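Local coordinates for surface glycan binding protein B (Bacteroides ovatus, PDB 6E57) that binds mixed-linkage beta-glucan at the cell surface of a gut bacterium, probably helping to capture the polysaccharide for uptake, at residues A[330-342]-A[403-417]. Sequence-based numbering, arbitrary orientation.
Sequences NKTFGLIPMDVFA and AGFLCVGHGYYVDLV
F333 and F405 both carry CG anti to their own backbone N (chi1 170° and 172°), which swings the two rings inward until their CE2 atoms come near each other at the edges. Over one face of the F333 ring lies V414, its CG1 3.9 Å from the ring centroid in a CH-pi contact, while V417 CG2 approaches F333 CZ obliquely. I336 reaches V417 tip to tip, CD1 to CG1 at 3.6 Å. On F405 the partner is F341 from the helix 338-343: the rings are nearly parallel (26°) but displaced, with F405 CB covering one face of F341 while F341 CZ lies over the F405 ring near CG. The backbone of F333 pairs with C407 as a single antiparallel hydrogen-bonded bridge, F333 N to C407 O at 2.9 Å and C407 N to F333 O at 3.2 Å. These two bonds tie the chain at F333 to strand 405-409, the outermost within the chain of a three-stranded antiparallel sheet. One water donates to K331 O and accepts from G409 N; a second lies 2.8 Å from both I336 O and F405 O. M338 CG rests on G404 CA, and T332 CG2 lies alongside V408 CG2, with W372 of the glycan pocket touching both residues. F333 thus packs between strands 405-409 and 412-419. Nearby, K331 NZ, salt-bridged to D326, hydrogen-bonds a glucose O2 in the glucan-binding site of this beta-rich C-terminal domain.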
loop_
_atom_site.group_PDB
_atom_site.type_symbol
_atom_site.label_atom_id
_atom_site.label_comp_id
_atom_site.label_asym_id
_atom_site.label_seq_id
_atom_site.Cartn_x
_atom_site.Cartn_y
_atom_site.Cartn_z
ATOM N N ASN A 330 8.397 -8.651 41.232
ATOM C CA ASN A 330 7.918 -9.188 39.962
ATOM C C ASN A 330 6.390 -9.065 39.845
ATOM O O ASN A 330 5.790 -9.734 39.005
ATOM C CB ASN A 330 8.355 -10.644 39.780
ATOM C CG ASN A 330 9.854 -10.793 39.644
ATOM O OD1 ASN A 330 10.512 -11.320 40.538
ATOM N ND2 ASN A 330 10.402 -10.323 38.535
ATOM N N LYS A 331 5.756 -8.218 40.667
ATOM C CA LYS A 331 4.336 -7.942 40.486
ATOM C C LYS A 331 4.163 -7.023 39.273
ATOM O O LYS A 331 3.187 -7.144 38.525
ATOM C CB LYS A 331 3.687 -7.299 41.713
ATOM C CG LYS A 331 2.179 -7.138 41.577
ATOM C CD LYS A 331 1.486 -6.538 42.770
ATOM C CE LYS A 331 -0.012 -6.441 42.569
ATOM N NZ LYS A 331 -0.703 -6.009 43.807
ATOM N N THR A 332 5.116 -6.097 39.118
ATOM C CA THR A 332 5.189 -5.180 37.994
ATOM C C THR A 332 6.638 -5.091 37.509
ATOM O O THR A 332 7.543 -5.661 38.119
ATOM C CB THR A 332 4.702 -3.783 38.393
ATOM O OG1 THR A 332 5.650 -3.241 39.316
ATOM C CG2 THR A 332 3.322 -3.789 39.012
ATOM N N PHE A 333 6.836 -4.360 36.411
ATOM C CA PHE A 333 8.149 -3.909 35.993
ATOM C C PHE A 333 8.273 -2.416 36.315
ATOM O O PHE A 333 7.704 -1.591 35.611
ATOM C CB PHE A 333 8.369 -4.187 34.504
ATOM C CG PHE A 333 9.606 -3.548 33.924
ATOM C CD1 PHE A 333 10.836 -4.179 34.008
ATOM C CD2 PHE A 333 9.546 -2.306 33.312
ATOM C CE1 PHE A 333 11.976 -3.589 33.487
ATOM C CE2 PHE A 333 10.686 -1.716 32.792
ATOM C CZ PHE A 333 11.899 -2.360 32.877
ATOM N N GLY A 334 8.975 -2.096 37.412
ATOM C CA GLY A 334 9.475 -0.744 37.690
ATOM C C GLY A 334 10.792 -0.528 36.968
ATOM O O GLY A 334 10.846 -0.596 35.746
ATOM N N LEU A 335 11.851 -0.252 37.725
ATOM C CA LEU A 335 13.251 -0.479 37.301
ATOM C C LEU A 335 13.753 0.556 36.281
ATOM O O LEU A 335 14.955 0.625 36.049
ATOM C CB LEU A 335 13.413 -1.909 36.770
ATOM C CG LEU A 335 13.174 -3.023 37.794
ATOM C CD1 LEU A 335 13.573 -4.379 37.232
ATOM C CD2 LEU A 335 13.923 -2.758 39.090
ATOM N N ILE A 336 12.869 1.362 35.684
ATOM C CA ILE A 336 13.308 2.581 35.009
ATOM C C ILE A 336 12.806 3.766 35.826
ATOM O O ILE A 336 11.603 4.000 35.905
ATOM C CB ILE A 336 12.844 2.648 33.542
ATOM C CG1 ILE A 336 13.328 1.439 32.737
ATOM C CG2 ILE A 336 13.294 3.956 32.905
ATOM C CD1 ILE A 336 12.816 1.409 31.319
ATOM N N PRO A 337 13.709 4.526 36.482
ATOM C CA PRO A 337 13.294 5.624 37.355
ATOM C C PRO A 337 12.698 6.813 36.584
ATOM O O PRO A 337 12.936 6.968 35.388
ATOM C CB PRO A 337 14.582 6.010 38.103
ATOM C CG PRO A 337 15.714 5.519 37.229
ATOM C CD PRO A 337 15.168 4.341 36.452
ATOM N N MET A 338 11.933 7.643 37.305
ATOM C CA MET A 338 11.175 8.771 36.750
ATOM C C MET A 338 12.095 9.767 36.026
ATOM O O MET A 338 11.693 10.347 35.010
ATOM C CB MET A 338 10.433 9.521 37.859
ATOM C CG MET A 338 9.281 8.741 38.450
ATOM S SD MET A 338 8.435 9.636 39.776
ATOM C CE MET A 338 7.706 10.989 38.854
ATOM N N ASP A 339 13.306 9.978 36.558
ATOM C CA ASP A 339 14.210 11.018 36.050
ATOM C C ASP A 339 14.644 10.691 34.611
ATOM O O ASP A 339 14.956 11.606 33.853
ATOM C CB ASP A 339 15.388 11.283 36.998
ATOM C CG ASP A 339 16.305 10.102 37.280
ATOM O OD1 ASP A 339 16.103 9.029 36.674
ATOM O OD2 ASP A 339 17.215 10.265 38.118
ATOM N N VAL A 340 14.645 9.404 34.240
ATOM C CA VAL A 340 14.948 8.978 32.867
ATOM C C VAL A 340 13.824 9.447 31.934
ATOM O O VAL A 340 14.086 10.002 30.870
ATOM C CB VAL A 340 15.149 7.453 32.764
ATOM C CG1 VAL A 340 15.241 6.993 31.317
ATOM C CG2 VAL A 340 16.365 6.982 33.549
ATOM N N PHE A 341 12.576 9.215 32.345
ATOM C CA PHE A 341 11.399 9.582 31.553
ATOM C C PHE A 341 11.239 11.107 31.485
ATOM O O PHE A 341 10.727 11.627 30.499
ATOM C CB PHE A 341 10.144 8.899 32.105
ATOM C CG PHE A 341 9.955 7.490 31.605
ATOM C CD1 PHE A 341 9.266 7.246 30.426
ATOM C CD2 PHE A 341 10.488 6.412 32.296
ATOM C CE1 PHE A 341 9.099 5.953 29.959
ATOM C CE2 PHE A 341 10.321 5.119 31.824
ATOM C CZ PHE A 341 9.627 4.892 30.658
ATOM N N ALA A 342 11.689 11.816 32.525
ATOM C CA ALA A 342 11.617 13.279 32.561
ATOM C C ALA A 342 12.449 13.888 31.421
ATOM O O ALA A 342 12.148 14.978 30.943
ATOM C CB ALA A 342 12.073 13.780 33.911
ATOM N N ALA A 403 3.882 8.991 39.380
ATOM C CA ALA A 403 4.875 8.124 40.026
ATOM C C ALA A 403 5.580 7.185 39.032
ATOM O O ALA A 403 5.988 6.086 39.402
ATOM C CB ALA A 403 4.206 7.345 41.134
ATOM N N GLY A 404 5.746 7.630 37.783
ATOM C CA GLY A 404 6.642 6.970 36.833
ATOM C C GLY A 404 5.940 5.964 35.933
ATOM O O GLY A 404 4.727 5.999 35.750
ATOM N N PHE A 405 6.744 5.060 35.368
ATOM C CA PHE A 405 6.338 4.123 34.333
ATOM C C PHE A 405 6.275 2.711 34.922
ATOM O O PHE A 405 7.136 2.332 35.713
ATOM C CB PHE A 405 7.333 4.206 33.173
ATOM C CG PHE A 405 7.165 3.165 32.099
ATOM C CD1 PHE A 405 6.213 3.319 31.102
ATOM C CD2 PHE A 405 7.981 2.045 32.068
ATOM C CE1 PHE A 405 6.073 2.365 30.105
ATOM C CE2 PHE A 405 7.835 1.088 31.075
ATOM C CZ PHE A 405 6.881 1.250 30.095
ATOM N N LEU A 406 5.251 1.948 34.522
ATOM C CA LEU A 406 5.134 0.528 34.853
ATOM C C LEU A 406 4.787 -0.267 33.588
ATOM O O LEU A 406 4.059 0.212 32.725
ATOM C CB LEU A 406 4.039 0.324 35.906
ATOM C CG LEU A 406 4.322 0.837 37.318
ATOM C CD1 LEU A 406 3.154 0.513 38.230
ATOM C CD2 LEU A 406 5.596 0.248 37.887
ATOM N N CYS A 407 5.323 -1.488 33.504
ATOM C CA CYS A 407 4.740 -2.549 32.696
ATOM C C CYS A 407 4.017 -3.520 33.636
ATOM O O CYS A 407 4.596 -4.041 34.591
ATOM C CB CYS A 407 5.785 -3.271 31.858
ATOM S SG CYS A 407 6.388 -2.282 30.467
ATOM N N VAL A 408 2.736 -3.736 33.341
ATOM C CA VAL A 408 1.800 -4.427 34.193
ATOM C C VAL A 408 1.230 -5.605 33.391
ATOM O O VAL A 408 1.310 -5.603 32.165
ATOM C CB VAL A 408 0.732 -3.417 34.656
ATOM C CG1 VAL A 408 -0.646 -4.029 34.833
ATOM C CG2 VAL A 408 1.171 -2.690 35.916
ATOM N N GLY A 409 0.689 -6.613 34.085
ATOM C CA GLY A 409 0.049 -7.759 33.431
ATOM C C GLY A 409 0.414 -9.081 34.084
ATOM O O GLY A 409 0.687 -9.132 35.290
ATOM N N HIS A 410 0.415 -10.152 33.276
ATOM C CA HIS A 410 0.660 -11.516 33.749
ATOM C C HIS A 410 1.288 -12.376 32.649
ATOM O O HIS A 410 0.941 -12.257 31.486
ATOM C CB HIS A 410 -0.646 -12.146 34.249
ATOM C CG HIS A 410 -0.503 -13.570 34.665
ATOM N ND1 HIS A 410 -0.012 -13.930 35.905
ATOM C CD2 HIS A 410 -0.778 -14.721 34.017
ATOM C CE1 HIS A 410 0.011 -15.244 36.002
ATOM N NE2 HIS A 410 -0.455 -15.753 34.856
ATOM N N GLY A 411 2.216 -13.247 33.054
ATOM C CA GLY A 411 2.682 -14.372 32.248
ATOM C C GLY A 411 3.641 -13.969 31.140
ATOM O O GLY A 411 3.657 -14.600 30.073
ATOM N N TYR A 412 4.451 -12.934 31.390
ATOM C CA TYR A 412 5.460 -12.499 30.429
ATOM C C TYR A 412 6.663 -11.903 31.164
ATOM O O TYR A 412 6.608 -11.641 32.366
ATOM C CB TYR A 412 4.875 -11.496 29.435
ATOM C CG TYR A 412 4.660 -10.105 29.980
ATOM C CD1 TYR A 412 3.491 -9.775 30.645
ATOM C CD2 TYR A 412 5.620 -9.116 29.825
ATOM C CE1 TYR A 412 3.281 -8.502 31.149
ATOM C CE2 TYR A 412 5.425 -7.836 30.320
ATOM C CZ TYR A 412 4.249 -7.527 30.983
ATOM O OH TYR A 412 4.035 -6.272 31.475
ATOM N N TYR A 413 7.746 -11.707 30.407
ATOM C CA TYR A 413 8.969 -11.103 30.888
ATOM C C TYR A 413 9.253 -9.849 30.065
ATOM O O TYR A 413 8.988 -9.840 28.870
ATOM C CB TYR A 413 10.156 -12.054 30.731
ATOM C CG TYR A 413 10.084 -13.332 31.524
ATOM C CD1 TYR A 413 9.477 -14.465 31.002
ATOM C CD2 TYR A 413 10.667 -13.427 32.778
ATOM C CE1 TYR A 413 9.424 -15.652 31.717
ATOM C CE2 TYR A 413 10.627 -14.608 33.502
ATOM C CZ TYR A 413 10.004 -15.724 32.971
ATOM O OH TYR A 413 9.959 -16.886 33.685
ATOM N N VAL A 414 9.799 -8.816 30.715
ATOM C CA VAL A 414 10.360 -7.660 30.030
ATOM C C VAL A 414 11.860 -7.917 29.845
ATOM O O VAL A 414 12.570 -8.145 30.825
ATOM C CB VAL A 414 10.097 -6.361 30.813
ATOM C CG1 VAL A 414 10.884 -5.191 30.247
ATOM C CG2 VAL A 414 8.612 -6.038 30.876
ATOM N N ASP A 415 12.318 -7.889 28.588
ATOM C CA ASP A 415 13.692 -8.263 28.223
ATOM C C ASP A 415 14.511 -7.034 27.798
ATOM O O ASP A 415 15.731 -7.026 27.970
ATOM C CB ASP A 415 13.700 -9.315 27.111
ATOM C CG ASP A 415 13.071 -10.644 27.499
ATOM O OD1 ASP A 415 13.295 -11.084 28.648
ATOM O OD2 ASP A 415 12.366 -11.234 26.642
ATOM N N LEU A 416 13.854 -6.022 27.215
ATOM C CA LEU A 416 14.526 -4.796 26.768
ATOM C C LEU A 416 13.528 -3.628 26.747
ATOM O O LEU A 416 12.346 -3.809 26.465
ATOM C CB LEU A 416 15.117 -5.037 25.375
ATOM C CG LEU A 416 16.192 -4.047 24.925
ATOM C CD1 LEU A 416 17.498 -4.290 25.665
ATOM C CD2 LEU A 416 16.414 -4.133 23.423
ATOM N N VAL A 417 14.023 -2.429 27.067
ATOM C CA VAL A 417 13.284 -1.188 26.867
ATOM C C VAL A 417 14.228 -0.185 26.199
ATOM O O VAL A 417 15.312 0.088 26.723
ATOM C CB VAL A 417 12.716 -0.622 28.183
ATOM C CG1 VAL A 417 11.915 0.647 27.941
ATOM C CG2 VAL A 417 11.879 -1.649 28.929
HETATM O O HOH W 1 1.237 -6.615 36.882
HETATM O O HOH W 2 9.808 1.943 35.129
#